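Local coordinates for protein precorrin-2 dehydrogenase (Bacillus megaterium, PDB 3DFZ) that catalyses the NAD-dependent dehydrogenation of precorrin-2 to sirohydrochlorin, a precursor shared by siroheme synthesis and the anaerobic branch of adenosylcobalamin synthesis, at residues V34-K48 with I57-W71. Numbering follows the deposited sequence.
Sequences VLVVGGGTIATRRIK and ITVVAPTVSAEINEW
T44 OG1 accepts a hydrogen bond across the contact from S65 OG at 2.7 Å, and it points back at G40 O one turn earlier, a contact of doubtful length, modelled very short at 2.5 Å. A chi1 of -57° sets this hydroxyl beside T44's own backbone N, facing the start of helix 66-71, while its CG2 turns toward W71. There the indole's outer rim lies against helix 41-48: T44 O meets CH2 at the edge, near the ring plane, at 3.7 Å, I47 CG2 approaches CZ3 obliquely at 3.8 Å, and the aliphatic chain of K48 runs along CZ2 and CH2. I47 CD1 reaches inward to V59 CG2 (3.8 Å) and I68 CD1 (4.0 Å), joining both helices to the sheet face that carries V36 and V59. Strands 34-37 and 57-60 run parallel, their axes at 20°, the ladder closed by G38 N to V60 O, 2.9 Å and nearly straight at 176°. The turns pass closely at G39, whose N lies 3.5 Å from A61 CB. This geometry fits a Rossmann-type beta-alpha-beta unit; the S65-T44 bond and the packing at G39 join the turns near T41, I42, P62 and T63, which probably bind NAD(+).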
loop_
_atom_site.group_PDB
_atom_site.type_symbol
_atom_site.label_atom_id
_atom_site.label_comp_id
_atom_site.label_asym_id
_atom_site.label_seq_id
_atom_site.Cartn_x
_atom_site.Cartn_y
_atom_site.Cartn_z
ATOM N N VAL B 34 11.666 9.739 10.580
ATOM C CA VAL B 34 10.194 9.824 10.637
ATOM C C VAL B 34 9.716 10.841 11.688
ATOM O O VAL B 34 10.014 10.696 12.876
ATOM C CB VAL B 34 9.546 8.444 10.940
ATOM C CG1 VAL B 34 8.062 8.576 11.250
ATOM C CG2 VAL B 34 9.782 7.464 9.773
ATOM N N LEU B 35 8.954 11.848 11.254
ATOM C CA LEU B 35 8.371 12.817 12.179
ATOM C C LEU B 35 6.892 12.556 12.408
ATOM O O LEU B 35 6.098 12.562 11.475
ATOM C CB LEU B 35 8.600 14.257 11.690
ATOM C CG LEU B 35 8.072 15.415 12.561
ATOM C CD1 LEU B 35 8.875 15.602 13.856
ATOM C CD2 LEU B 35 8.023 16.693 11.753
ATOM N N VAL B 36 6.531 12.306 13.658
ATOM C CA VAL B 36 5.134 12.248 14.045
ATOM C C VAL B 36 4.780 13.557 14.757
ATOM O O VAL B 36 5.278 13.854 15.857
ATOM C CB VAL B 36 4.819 11.018 14.924
ATOM C CG1 VAL B 36 3.325 10.975 15.286
ATOM C CG2 VAL B 36 5.252 9.713 14.224
ATOM N N VAL B 37 3.949 14.350 14.081
ATOM C CA VAL B 37 3.384 15.553 14.638
ATOM C C VAL B 37 2.089 15.180 15.340
ATOM O O VAL B 37 1.129 14.732 14.695
ATOM C CB VAL B 37 3.090 16.598 13.559
ATOM C CG1 VAL B 37 2.361 17.789 14.167
ATOM C CG2 VAL B 37 4.363 17.034 12.880
ATOM N N GLY B 38 2.083 15.384 16.661
ATOM C CA GLY B 38 0.976 15.003 17.541
ATOM C C GLY B 38 1.401 13.921 18.508
ATOM O O GLY B 38 2.387 13.213 18.261
ATOM N N GLY B 39 0.654 13.772 19.601
ATOM C CA GLY B 39 0.973 12.792 20.636
ATOM C C GLY B 39 -0.217 12.207 21.384
ATOM O O GLY B 39 -0.093 11.802 22.541
ATOM N N GLY B 40 -1.371 12.137 20.716
ATOM C CA GLY B 40 -2.597 11.628 21.330
ATOM C C GLY B 40 -2.830 10.163 21.018
ATOM O O GLY B 40 -1.899 9.350 21.067
ATOM N N THR B 41 -4.081 9.837 20.692
ATOM C CA THR B 41 -4.524 8.472 20.376
ATOM C C THR B 41 -4.194 8.090 18.930
ATOM O O THR B 41 -3.698 6.992 18.674
ATOM C CB THR B 41 -6.031 8.360 20.648
ATOM O OG1 THR B 41 -6.252 8.559 22.049
ATOM C CG2 THR B 41 -6.590 7.005 20.227
ATOM N N ILE B 42 -4.460 9.004 17.998
ATOM C CA ILE B 42 -4.129 8.797 16.593
ATOM C C ILE B 42 -2.594 8.674 16.342
ATOM O O ILE B 42 -2.171 7.804 15.584
ATOM C CB ILE B 42 -4.775 9.882 15.658
ATOM C CG1 ILE B 42 -6.201 10.226 16.119
ATOM C CG2 ILE B 42 -4.780 9.413 14.184
ATOM C CD1 ILE B 42 -6.766 11.527 15.510
ATOM N N ALA B 43 -1.788 9.539 16.968
ATOM C CA ALA B 43 -0.316 9.471 16.858
ATOM C C ALA B 43 0.233 8.149 17.392
ATOM O O ALA B 43 1.088 7.525 16.761
ATOM C CB ALA B 43 0.342 10.657 17.554
ATOM N N THR B 44 -0.286 7.721 18.537
ATOM C CA THR B 44 0.096 6.465 19.174
ATOM C C THR B 44 -0.181 5.263 18.262
ATOM O O THR B 44 0.700 4.404 18.062
ATOM C CB THR B 44 -0.662 6.290 20.502
ATOM O OG1 THR B 44 -0.386 7.408 21.344
ATOM C CG2 THR B 44 -0.268 5.008 21.214
ATOM N N ARG B 45 -1.394 5.219 17.709
ATOM C CA ARG B 45 -1.815 4.141 16.820
ATOM C C ARG B 45 -0.915 4.101 15.581
ATOM O O ARG B 45 -0.437 3.025 15.203
ATOM C CB ARG B 45 -3.309 4.297 16.478
ATOM C CG ARG B 45 -3.788 3.671 15.167
ATOM C CD ARG B 45 -5.260 3.163 15.216
ATOM N NE ARG B 45 -6.122 3.856 16.186
ATOM C CZ ARG B 45 -6.871 4.929 15.922
ATOM N NH1 ARG B 45 -6.882 5.481 14.705
ATOM N NH2 ARG B 45 -7.611 5.463 16.889
ATOM N N ARG B 46 -0.653 5.270 14.984
ATOM C CA ARG B 46 0.232 5.366 13.822
ATOM C C ARG B 46 1.663 4.843 14.087
ATOM O O ARG B 46 2.181 4.065 13.297
ATOM C CB ARG B 46 0.277 6.802 13.275
ATOM C CG ARG B 46 -0.997 7.286 12.588
ATOM C CD ARG B 46 -1.258 6.544 11.256
ATOM N NE ARG B 46 -2.388 7.093 10.485
ATOM C CZ ARG B 46 -3.670 6.798 10.691
ATOM N NH1 ARG B 46 -4.018 5.961 11.659
ATOM N NH2 ARG B 46 -4.609 7.352 9.928
ATOM N N ILE B 47 2.270 5.275 15.201
ATOM C CA ILE B 47 3.635 4.889 15.618
ATOM C C ILE B 47 3.769 3.380 15.817
ATOM O O ILE B 47 4.730 2.774 15.346
ATOM C CB ILE B 47 4.082 5.634 16.924
ATOM C CG1 ILE B 47 4.299 7.126 16.656
ATOM C CG2 ILE B 47 5.346 5.009 17.515
ATOM C CD1 ILE B 47 4.006 8.024 17.858
ATOM N N LYS B 48 2.804 2.783 16.513
ATOM C CA LYS B 48 2.713 1.326 16.628
ATOM C C LYS B 48 3.023 0.628 15.315
ATOM O O LYS B 48 3.773 -0.335 15.300
ATOM C CB LYS B 48 1.332 0.901 17.117
ATOM C CG LYS B 48 1.320 0.390 18.540
ATOM C CD LYS B 48 0.021 0.795 19.256
ATOM C CE LYS B 48 -0.053 0.253 20.694
ATOM N NZ LYS B 48 -1.093 0.962 21.520
ATOM N N ILE B 57 12.512 7.596 14.710
ATOM C CA ILE B 57 11.253 8.301 14.995
ATOM C C ILE B 57 11.431 9.486 15.951
ATOM O O ILE B 57 12.006 9.343 17.038
ATOM C CB ILE B 57 10.170 7.348 15.595
ATOM C CG1 ILE B 57 10.047 6.054 14.773
ATOM C CG2 ILE B 57 8.831 8.074 15.697
ATOM C CD1 ILE B 57 9.184 4.995 15.416
ATOM N N THR B 58 10.965 10.655 15.534
ATOM C CA THR B 58 10.867 11.813 16.422
ATOM C C THR B 58 9.412 12.217 16.539
ATOM O O THR B 58 8.759 12.400 15.534
ATOM C CB THR B 58 11.707 13.002 15.936
ATOM O OG1 THR B 58 13.069 12.584 15.749
ATOM C CG2 THR B 58 11.663 14.157 16.961
ATOM N N VAL B 59 8.912 12.322 17.773
ATOM C CA VAL B 59 7.524 12.672 18.052
ATOM C C VAL B 59 7.495 14.092 18.625
ATOM O O VAL B 59 8.166 14.375 19.626
ATOM C CB VAL B 59 6.883 11.691 19.083
ATOM C CG1 VAL B 59 5.415 12.038 19.334
ATOM C CG2 VAL B 59 7.025 10.245 18.648
ATOM N N VAL B 60 6.747 14.987 17.974
ATOM C CA VAL B 60 6.679 16.401 18.371
ATOM C C VAL B 60 5.251 16.755 18.751
ATOM O O VAL B 60 4.352 16.788 17.884
ATOM C CB VAL B 60 7.210 17.386 17.277
ATOM C CG1 VAL B 60 7.337 18.804 17.839
ATOM C CG2 VAL B 60 8.554 16.961 16.815
ATOM N N ALA B 61 5.052 16.961 20.054
ATOM C CA ALA B 61 3.799 17.464 20.640
ATOM C C ALA B 61 4.100 17.998 22.064
ATOM O O ALA B 61 4.967 17.449 22.751
ATOM C CB ALA B 61 2.760 16.376 20.688
ATOM N N PRO B 62 3.391 19.073 22.511
ATOM C CA PRO B 62 3.661 19.629 23.859
ATOM C C PRO B 62 3.474 18.588 24.950
ATOM O O PRO B 62 4.179 18.623 25.958
ATOM C CB PRO B 62 2.641 20.768 24.000
ATOM C CG PRO B 62 1.620 20.529 22.936
ATOM C CD PRO B 62 2.329 19.826 21.815
ATOM N N THR B 63 2.551 17.656 24.717
ATOM C CA THR B 63 2.349 16.490 25.578
ATOM C C THR B 63 2.170 15.237 24.711
ATOM O O THR B 63 1.735 15.318 23.558
ATOM C CB THR B 63 1.157 16.684 26.579
ATOM O OG1 THR B 63 1.470 17.750 27.496
ATOM C CG2 THR B 63 0.895 15.410 27.393
ATOM N N VAL B 64 2.495 14.093 25.309
ATOM C CA VAL B 64 2.604 12.815 24.648
ATOM C C VAL B 64 1.985 11.719 25.548
ATOM O O VAL B 64 1.933 11.874 26.772
ATOM C CB VAL B 64 4.120 12.569 24.311
ATOM C CG1 VAL B 64 4.622 11.230 24.783
ATOM C CG2 VAL B 64 4.426 12.871 22.821
ATOM N N SER B 65 1.502 10.629 24.951
ATOM C CA SER B 65 0.766 9.599 25.712
ATOM C C SER B 65 1.682 8.675 26.541
ATOM O O SER B 65 2.892 8.587 26.285
ATOM C CB SER B 65 -0.143 8.777 24.778
ATOM O OG SER B 65 0.624 8.130 23.763
ATOM N N ALA B 66 1.087 7.992 27.522
ATOM C CA ALA B 66 1.789 7.045 28.392
ATOM C C ALA B 66 2.559 5.940 27.635
ATOM O O ALA B 66 3.555 5.388 28.138
ATOM C CB ALA B 66 0.786 6.407 29.351
ATOM N N GLU B 67 2.050 5.598 26.452
ATOM C CA GLU B 67 2.648 4.586 25.589
ATOM C C GLU B 67 3.812 5.153 24.775
ATOM O O GLU B 67 4.838 4.502 24.648
ATOM C CB GLU B 67 1.592 3.933 24.688
ATOM C CG GLU B 67 0.444 4.850 24.310
ATOM C CD GLU B 67 -0.868 4.494 24.996
ATOM O OE1 GLU B 67 -1.316 3.333 24.875
ATOM O OE2 GLU B 67 -1.460 5.379 25.644
ATOM N N ILE B 68 3.654 6.363 24.235
ATOM C CA ILE B 68 4.779 7.067 23.638
ATOM C C ILE B 68 5.916 7.255 24.673
ATOM O O ILE B 68 7.083 6.993 24.379
ATOM C CB ILE B 68 4.355 8.395 22.946
ATOM C CG1 ILE B 68 3.311 8.120 21.846
ATOM C CG2 ILE B 68 5.565 9.097 22.332
ATOM C CD1 ILE B 68 2.565 9.367 21.312
ATOM N N ASN B 69 5.551 7.666 25.889
ATOM C CA ASN B 69 6.495 7.756 27.001
ATOM C C ASN B 69 7.255 6.476 27.270
ATOM O O ASN B 69 8.473 6.505 27.435
ATOM C CB ASN B 69 5.789 8.231 28.272
ATOM C CG ASN B 69 5.788 9.722 28.394
ATOM O OD1 ASN B 69 6.824 10.310 28.642
ATOM N ND2 ASN B 69 4.629 10.355 28.213
ATOM N N GLU B 70 6.538 5.355 27.305
ATOM C CA GLU B 70 7.152 4.037 27.517
ATOM C C GLU B 70 8.101 3.652 26.368
ATOM O O GLU B 70 9.176 3.088 26.616
ATOM C CB GLU B 70 6.075 2.970 27.731
ATOM C CG GLU B 70 6.574 1.525 27.967
ATOM C CD GLU B 70 7.539 1.327 29.162
ATOM O OE1 GLU B 70 7.852 2.283 29.922
ATOM O OE2 GLU B 70 8.000 0.173 29.334
ATOM N N TRP B 71 7.697 3.955 25.133
ATOM C CA TRP B 71 8.537 3.757 23.952
ATOM C C TRP B 71 9.784 4.659 23.962
ATOM O O TRP B 71 10.868 4.225 23.596
ATOM C CB TRP B 71 7.731 3.995 22.665
ATOM C CG TRP B 71 6.647 2.969 22.412
ATOM C CD1 TRP B 71 6.695 1.634 22.699
ATOM C CD2 TRP B 71 5.373 3.202 21.791
ATOM N NE1 TRP B 71 5.531 1.023 22.299
ATOM C CE2 TRP B 71 4.702 1.958 21.738
ATOM C CE3 TRP B 71 4.739 4.338 21.261
ATOM C CZ2 TRP B 71 3.410 1.816 21.187
ATOM C CZ3 TRP B 71 3.453 4.196 20.705
ATOM C CH2 TRP B 71 2.806 2.944 20.684
#